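Local coordinates for protein FMN-dependent nitronate monooxygenase (Shewanella oneidensis, PDB 5LSM) that probably catalyses the FMN-dependent oxidation of propionate 3-nitronate by O2, giving 3-oxopropanoate together with nitrate, nitrite and hydrogen peroxide, at residues Ile173-Gly176 with Leu177-Gly181; Val212-Ala215 with Gly216-Asp220. One frame throughout, in Å; residues are numbered along the deposited sequence.

Contact 1 of 2, residues Ile173-Gly176 with Leu177-Gly181. With FMN (flavin mononucleotide), chain I.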
ATOM      1  N   ILE A 173      -4.366 -13.288   9.750  1.00 27.45           N
ATOM      2  CA  ILE A 173      -4.431 -12.833   8.360  1.00 27.64           C
ATOM      3  C   ILE A 173      -3.881 -11.401   8.288  1.00 27.75           C
ATOM      4  O   ILE A 173      -4.471 -10.475   8.844  1.00 25.66           O
ATOM      5  CB  ILE A 173      -5.877 -12.850   7.797  1.00 28.92           C
ATOM      6  CG1 ILE A 173      -6.523 -14.236   7.919  1.00 30.71           C
ATOM      7  CG2 ILE A 173      -5.871 -12.434   6.337  1.00 28.93           C
ATOM      8  CD1 ILE A 173      -8.039 -14.191   7.961  1.00 31.41           C
ATOM      9  N   ALA A 174      -2.743 -11.231   7.621  1.00 26.99           N
ATOM     10  CA  ALA A 174      -2.165  -9.906   7.410  1.00 27.05           C
ATOM     11  C   ALA A 174      -2.742  -9.281   6.154  1.00 26.42           C
ATOM     12  O   ALA A 174      -2.305  -9.633   5.062  1.00 22.03           O
ATOM     13  CB  ALA A 174      -0.652 -10.042   7.252  1.00 29.81           C
ATOM     14  N   GLN A 175      -3.742  -8.399   6.270  1.00 29.04           N
ATOM     15  CA  GLN A 175      -4.257  -7.732   5.036  1.00 29.43           C
ATOM     16  C   GLN A 175      -3.663  -6.376   4.792  1.00 24.64           C
ATOM     17  O   GLN A 175      -3.946  -5.429   5.506  1.00 18.64           O
ATOM     18  CB  GLN A 175      -5.786  -7.666   4.909  1.00 25.46           C
ATOM     19  CG  GLN A 175      -6.458  -6.939   6.023  1.00 31.82           C
ATOM     20  CD  GLN A 175      -7.717  -6.192   5.611  1.00 29.50           C
ATOM     21  OE1 GLN A 175      -8.114  -5.276   6.294  1.00 35.33           O
ATOM     22  NE2 GLN A 175      -8.355  -6.602   4.528  1.00 29.20           N
ATOM     23  N   GLY A 176      -2.842  -6.309   3.746  1.00 25.13           N
ATOM     24  CA  GLY A 176      -2.340  -5.061   3.243  1.00 24.65           C
ATOM     25  C   GLY A 176      -3.447  -4.184   2.718  1.00 24.78           C
ATOM     26  O   GLY A 176      -4.509  -4.670   2.344  1.00 23.51           O
ATOM     27  N   LEU A 177      -3.153  -2.890   2.634  1.00 29.71           N
ATOM     28  CA  LEU A 177      -4.063  -1.906   2.067  1.00 31.63           C
ATOM     29  C   LEU A 177      -4.525  -2.235   0.656  1.00 27.13           C
ATOM     30  O   LEU A 177      -5.529  -1.704   0.217  1.00 28.98           O
ATOM     31  CB  LEU A 177      -3.414  -0.501   2.076  1.00 35.13           C
ATOM     32  CG  LEU A 177      -3.384   0.258   3.413  1.00 30.52           C
ATOM     33  CD1 LEU A 177      -2.675   1.585   3.253  1.00 28.91           C
ATOM     34  CD2 LEU A 177      -4.787   0.487   3.921  1.00 30.95           C
ATOM     35  N   GLU A 178      -3.784  -3.081  -0.062  1.00 25.29           N
ATOM     36  CA  GLU A 178      -4.158  -3.492  -1.430  1.00 25.15           C
ATOM     37  C   GLU A 178      -5.479  -4.301  -1.450  1.00 26.45           C
ATOM     38  O   GLU A 178      -6.144  -4.405  -2.488  1.00 27.89           O
ATOM     39  CB  GLU A 178      -3.038  -4.338  -2.055  1.00 30.31           C
ATOM     40  CG  GLU A 178      -1.766  -3.573  -2.464  1.00 39.21           C
ATOM     41  CD  GLU A 178      -0.645  -3.563  -1.413  1.00 41.45           C
ATOM     42  OE1 GLU A 178      -0.927  -3.627  -0.179  1.00 35.42           O
ATOM     43  OE2 GLU A 178       0.540  -3.471  -1.825  1.00 60.59           O
ATOM     44  N   ALA A 179      -5.822  -4.921  -0.325  1.00 25.53           N
ATOM     45  CA  ALA A 179      -6.994  -5.786  -0.240  1.00 27.44           C
ATOM     46  C   ALA A 179      -8.278  -5.087  -0.642  1.00 26.71           C
ATOM     47  O   ALA A 179      -8.491  -3.911  -0.326  1.00 26.96           O
ATOM     48  CB  ALA A 179      -7.135  -6.350   1.166  1.00 26.73           C
ATOM     49  N   GLY A 180      -9.147  -5.843  -1.306  1.00 29.71           N
ATOM     50  CA  GLY A 180     -10.548  -5.457  -1.489  1.00 31.61           C
ATOM     51  C   GLY A 180     -11.380  -5.626  -0.223  1.00 28.00           C
ATOM     52  O   GLY A 180     -10.952  -6.286   0.719  1.00 32.00           O
ATOM     53  N   GLY A 181     -12.553  -4.997  -0.196  1.00 25.58           N
ATOM     54  CA  GLY A 181     -13.470  -5.110   0.929  1.00 26.08           C
ATOM     55  C   GLY A 181     -13.034  -4.324   2.139  1.00 24.86           C
ATOM     56  O   GLY A 181     -12.183  -3.472   2.060  1.00 29.12           O
TER
HETATM   57  N1  FMN I 401     -13.305 -10.390   4.676  1.00 45.96           N
HETATM   58  C2  FMN I 401     -14.068 -10.884   5.694  1.00 44.75           C
HETATM   59  O2  FMN I 401     -13.518 -11.183   6.784  1.00 50.31           O
HETATM   60  N3  FMN I 401     -15.403 -11.042   5.582  1.00 46.11           N
HETATM   61  C4  FMN I 401     -16.059 -10.731   4.454  1.00 43.67           C
HETATM   62  O4  FMN I 401     -17.291 -10.867   4.355  1.00 35.35           O
HETATM   63  C4A FMN I 401     -15.291 -10.182   3.320  1.00 44.97           C
HETATM   64  N5  FMN I 401     -15.897  -9.886   2.168  1.00 48.31           N
HETATM   65  C5A FMN I 401     -15.202  -9.453   1.102  1.00 50.46           C
HETATM   66  C6  FMN I 401     -15.907  -9.192  -0.070  1.00 49.69           C
HETATM   67  C7  FMN I 401     -15.250  -8.758  -1.204  1.00 45.30           C
HETATM   68  C7M FMN I 401     -16.066  -8.464  -2.436  1.00 43.61           C
HETATM   69  C8  FMN I 401     -13.772  -8.563  -1.162  1.00 41.56           C
HETATM   70  C8M FMN I 401     -13.054  -8.074  -2.401  1.00 42.69           C
HETATM   71  C9  FMN I 401     -13.057  -8.819   0.018  1.00 40.78           C
HETATM   72  C9A FMN I 401     -13.722  -9.262   1.173  1.00 45.83           C
HETATM   73  N10 FMN I 401     -13.057  -9.588   2.397  1.00 47.05           N
HETATM   74  C10 FMN I 401     -13.837 -10.034   3.485  1.00 42.72           C
HETATM   75  C1' FMN I 401     -11.606  -9.407   2.587  1.00 46.15           C
HETATM   76  C2' FMN I 401     -10.825 -10.638   2.160  1.00 45.52           C
HETATM   77  O2' FMN I 401     -10.888 -11.617   3.214  1.00 46.76           O
HETATM   78  C3' FMN I 401      -9.361 -10.289   1.859  1.00 40.25           C
HETATM   79  O3' FMN I 401      -8.835  -9.471   2.910  1.00 37.97           O
HETATM   80  C4' FMN I 401      -9.157  -9.521   0.552  1.00 37.41           C
HETATM   81  O4' FMN I 401     -10.051  -9.927  -0.492  1.00 31.76           O
HETATM   82  C5' FMN I 401      -7.713  -9.709   0.115  1.00 34.79           C
HETATM   83  O5' FMN I 401      -7.388  -8.874  -0.993  1.00 32.72           O
HETATM   84  P   FMN I 401      -7.692  -9.258  -2.526  1.00 26.93           P
HETATM   85  O1P FMN I 401      -7.556 -10.759  -2.657  1.00 28.13           O
HETATM   86  O2P FMN I 401      -6.637  -8.483  -3.272  1.00 26.88           O
HETATM   87  O3P FMN I 401      -9.083  -8.760  -2.698  1.00 27.63           O

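Contact 2 of 2, residues Val212-Ala215 with Gly216-Asp220. With FMN (flavin mononucleotide), chain I.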
ATOM      1  N   VAL A 212       1.303 -16.980   9.540  1.00 26.98           N
ATOM      2  CA  VAL A 212       0.772 -15.767   8.967  1.00 25.56           C
ATOM      3  C   VAL A 212       0.294 -16.025   7.547  1.00 25.27           C
ATOM      4  O   VAL A 212       0.995 -16.623   6.728  1.00 27.35           O
ATOM      5  CB  VAL A 212       1.815 -14.630   8.987  1.00 27.29           C
ATOM      6  CG1 VAL A 212       1.194 -13.330   8.502  1.00 27.07           C
ATOM      7  CG2 VAL A 212       2.373 -14.445  10.394  1.00 25.92           C
ATOM      8  N   ILE A 213      -0.957 -15.654   7.317  1.00 27.64           N
ATOM      9  CA  ILE A 213      -1.613 -15.727   6.016  1.00 27.80           C
ATOM     10  C   ILE A 213      -1.553 -14.366   5.309  1.00 25.88           C
ATOM     11  O   ILE A 213      -1.948 -13.334   5.869  1.00 26.62           O
ATOM     12  CB  ILE A 213      -3.096 -16.137   6.184  1.00 27.50           C
ATOM     13  CG1 ILE A 213      -3.190 -17.508   6.879  1.00 25.93           C
ATOM     14  CG2 ILE A 213      -3.793 -16.157   4.827  1.00 28.81           C
ATOM     15  CD1 ILE A 213      -4.397 -17.700   7.776  1.00 25.61           C
ATOM     16  N   ALA A 214      -1.064 -14.364   4.081  1.00 23.81           N
ATOM     17  CA  ALA A 214      -0.964 -13.130   3.335  1.00 24.59           C
ATOM     18  C   ALA A 214      -2.268 -12.822   2.604  1.00 26.00           C
ATOM     19  O   ALA A 214      -2.786 -13.655   1.850  1.00 24.86           O
ATOM     20  CB  ALA A 214       0.202 -13.180   2.373  1.00 22.22           C
ATOM     21  N   ALA A 215      -2.793 -11.624   2.862  1.00 27.34           N
ATOM     22  CA  ALA A 215      -3.935 -11.063   2.144  1.00 29.11           C
ATOM     23  C   ALA A 215      -3.621  -9.661   1.579  1.00 31.94           C
ATOM     24  O   ALA A 215      -3.041  -8.816   2.268  1.00 31.74           O
ATOM     25  CB  ALA A 215      -5.121 -10.982   3.086  1.00 28.60           C
ATOM     26  N   GLY A 216      -4.082  -9.403   0.357  1.00 31.95           N
ATOM     27  CA  GLY A 216      -3.965  -8.086  -0.276  1.00 29.46           C
ATOM     28  C   GLY A 216      -3.113  -8.122  -1.543  1.00 28.03           C
ATOM     29  O   GLY A 216      -1.905  -7.990  -1.486  1.00 25.90           O
ATOM     30  N   GLY A 217      -3.747  -8.362  -2.683  1.00 27.96           N
ATOM     31  CA  GLY A 217      -3.065  -8.300  -3.977  1.00 25.69           C
ATOM     32  C   GLY A 217      -2.481  -9.616  -4.451  1.00 25.24           C
ATOM     33  O   GLY A 217      -1.667  -9.635  -5.363  1.00 22.79           O
ATOM     34  N   ILE A 218      -2.883 -10.724  -3.835  1.00 25.21           N
ATOM     35  CA  ILE A 218      -2.405 -12.029  -4.275  1.00 24.33           C
ATOM     36  C   ILE A 218      -3.403 -12.555  -5.282  1.00 22.52           C
ATOM     37  O   ILE A 218      -4.555 -12.871  -4.931  1.00 24.54           O
ATOM     38  CB  ILE A 218      -2.222 -13.037  -3.099  1.00 28.37           C
ATOM     39  CG1 ILE A 218      -1.109 -12.581  -2.142  1.00 27.45           C
ATOM     40  CG2 ILE A 218      -1.806 -14.406  -3.629  1.00 27.96           C
ATOM     41  CD1 ILE A 218      -1.467 -11.380  -1.304  1.00 32.59           C
ATOM     42  N   VAL A 219      -2.990 -12.569  -6.547  1.00 22.94           N
ATOM     43  CA  VAL A 219      -3.922 -12.761  -7.672  1.00 24.24           C
ATOM     44  C   VAL A 219      -3.487 -13.832  -8.658  1.00 26.79           C
ATOM     45  O   VAL A 219      -4.252 -14.192  -9.552  1.00 28.73           O
ATOM     46  CB  VAL A 219      -4.124 -11.468  -8.473  1.00 26.85           C
ATOM     47  CG1 VAL A 219      -4.724 -10.380  -7.596  1.00 26.13           C
ATOM     48  CG2 VAL A 219      -2.810 -11.005  -9.081  1.00 28.26           C
ATOM     49  N   ASP A 220      -2.272 -14.354  -8.509  1.00 26.43           N
ATOM     50  CA  ASP A 220      -1.750 -15.282  -9.495  1.00 27.70           C
ATOM     51  C   ASP A 220      -0.555 -16.039  -8.942  1.00 28.87           C
ATOM     52  O   ASP A 220      -0.206 -15.876  -7.777  1.00 34.11           O
ATOM     53  CB  ASP A 220      -1.383 -14.534 -10.789  1.00 30.24           C
ATOM     54  CG  ASP A 220      -0.294 -13.453 -10.582  1.00 32.28           C
ATOM     55  OD1 ASP A 220       0.481 -13.533  -9.600  1.00 33.14           O
ATOM     56  OD2 ASP A 220      -0.204 -12.527 -11.430  1.00 35.34           O
TER
HETATM   57  N1  FMN I 401     -13.305 -10.390   4.676  1.00 45.96           N
HETATM   58  C2  FMN I 401     -14.068 -10.884   5.694  1.00 44.75           C
HETATM   59  O2  FMN I 401     -13.518 -11.183   6.784  1.00 50.31           O
HETATM   60  N3  FMN I 401     -15.403 -11.042   5.582  1.00 46.11           N
HETATM   61  C4  FMN I 401     -16.059 -10.731   4.454  1.00 43.67           C
HETATM   62  O4  FMN I 401     -17.291 -10.867   4.355  1.00 35.35           O
HETATM   63  C4A FMN I 401     -15.291 -10.182   3.320  1.00 44.97           C
HETATM   64  N5  FMN I 401     -15.897  -9.886   2.168  1.00 48.31           N
HETATM   65  C5A FMN I 401     -15.202  -9.453   1.102  1.00 50.46           C
HETATM   66  C6  FMN I 401     -15.907  -9.192  -0.070  1.00 49.69           C
HETATM   67  C7  FMN I 401     -15.250  -8.758  -1.204  1.00 45.30           C
HETATM   68  C7M FMN I 401     -16.066  -8.464  -2.436  1.00 43.61           C
HETATM   69  C8  FMN I 401     -13.772  -8.563  -1.162  1.00 41.56           C
HETATM   70  C8M FMN I 401     -13.054  -8.074  -2.401  1.00 42.69           C
HETATM   71  C9  FMN I 401     -13.057  -8.819   0.018  1.00 40.78           C
HETATM   72  C9A FMN I 401     -13.722  -9.262   1.173  1.00 45.83           C
HETATM   73  N10 FMN I 401     -13.057  -9.588   2.397  1.00 47.05           N
HETATM   74  C10 FMN I 401     -13.837 -10.034   3.485  1.00 42.72           C
HETATM   75  C1' FMN I 401     -11.606  -9.407   2.587  1.00 46.15           C
HETATM   76  C2' FMN I 401     -10.825 -10.638   2.160  1.00 45.52           C
HETATM   77  O2' FMN I 401     -10.888 -11.617   3.214  1.00 46.76           O
HETATM   78  C3' FMN I 401      -9.361 -10.289   1.859  1.00 40.25           C
HETATM   79  O3' FMN I 401      -8.835  -9.471   2.910  1.00 37.97           O
HETATM   80  C4' FMN I 401      -9.157  -9.521   0.552  1.00 37.41           C
HETATM   81  O4' FMN I 401     -10.051  -9.927  -0.492  1.00 31.76           O
HETATM   82  C5' FMN I 401      -7.713  -9.709   0.115  1.00 34.79           C
HETATM   83  O5' FMN I 401      -7.388  -8.874  -0.993  1.00 32.72           O
HETATM   84  P   FMN I 401      -7.692  -9.258  -2.526  1.00 26.93           P
HETATM   85  O1P FMN I 401      -7.556 -10.759  -2.657  1.00 28.13           O
HETATM   86  O2P FMN I 401      -6.637  -8.483  -3.272  1.00 26.88           O
HETATM   87  O3P FMN I 401      -9.083  -8.760  -2.698  1.00 27.63           O

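Contact 1 of 2, residues Ile173-Gly176 with Leu177-Gly181
A type I beta turn running from G176 to A179 opens the FMN-binding loop and is closed by A179 N giving a nearly straight hydrogen bond (167°) to G176 O, 3.0 Å long, from above the carbonyl plane. Alanine suits the closing position, because A179 CB is hemmed in between G176 O and FMN O5', each 3.3 Å away. Q175 CG is wedged between the backbone N and the carbonyl carbon (chi1 59°), and a bend at chi2 turns the amide towards A179 CB and the ribityl chain. There Q175 NE2 rests 3.6 Å from A179 CB and makes a weak hydrogen bond of 3.3 Å to FMN O3', while OE1 is held by G184 N, which fixes the amide's rotation. The loop leaves the C-terminal end of strand 171-175 in the TIM barrel, the end where this fold binds its cofactor. G180 N donates a hydrogen bond of 3.2 Å to FMN O3P. With no side chains, G180 and G181 let the flavin's dimethylbenzene edge come close, with FMN C8M 3.8 Å from G181 N. Glycine matters at the start too: E178 OE1, bonded to T197 N, sits 4.0 Å from G176 CA, in the space a beta carbon would need. R183 bonds to the carbonyls of both Q175 and G176.

Contact 2 of 2, residues Val212-Ala215 with Gly216-Asp220
I218 places CG1 beside its backbone N (chi1 -65°) and then turns at chi2 (71°), which swings CD1 back against the end of the strand that the chain has just left. I218 CD1 lies 4.0 Å from A215 C and 4.1 Å from A214 O, with A214 CB a little farther at 4.4 Å, so one methyl lies against the two peptides at the strand's end as well as an alanine methyl. A214 is a small residue in a tight place, since helices 197-207 and 221-229 also touch its methyl. The I218 side chain also packs on V224, V235 and V237, and on F198 of the second subunit, apolar surroundings that suit isoleucine. A215 points away from the loop, its CB 4.0 Å from FMN O3', and its small size lets the ribityl chain come near. Between A215 and I218 the chain turns sharply through G216 and G217, both with positive phi and at angles where a beta carbon would jam against the preceding carbonyl O, so both places call for glycine. G216 CA comes within 3.6 Å of FMN O5', and G217 N donates a hydrogen bond of 3.0 Å (155°) to FMN O2P. The carbonyl O of G216 is held by T197 OG1. Farther on, the D220 side chain N-caps helix 221-229, and its OD1 is hydrogen-bonded to T223 OG1. A glycine-rich turn after a barrel strand, leading into the next helix and offering a backbone N-H, is a common way for FMN-dependent TIM-barrel enzymes to hold the phosphate.

Contacts 1 and 2 follow neighbouring parallel strands of the barrel, and their centres lie about 8 Å apart. Probable backbone hydrogen bonds tie the strands together: A174 N lies 2.9 Å from I213 O, and G176 N lies 2.9 Å from A215 O at the point where both strands give way to loops. Within the barrel, I173 CG2 packs on A215 CB at 3.6 Å; beyond the strand ends, E178 CB meets G216 C at 3.8 Å. T197 serves both loops, giving its N to contact 1 and its hydroxyl to contact 2. The phosphate is shared, O3P being held by G180 N of contact 1 and O2P by G217 N of contact 2.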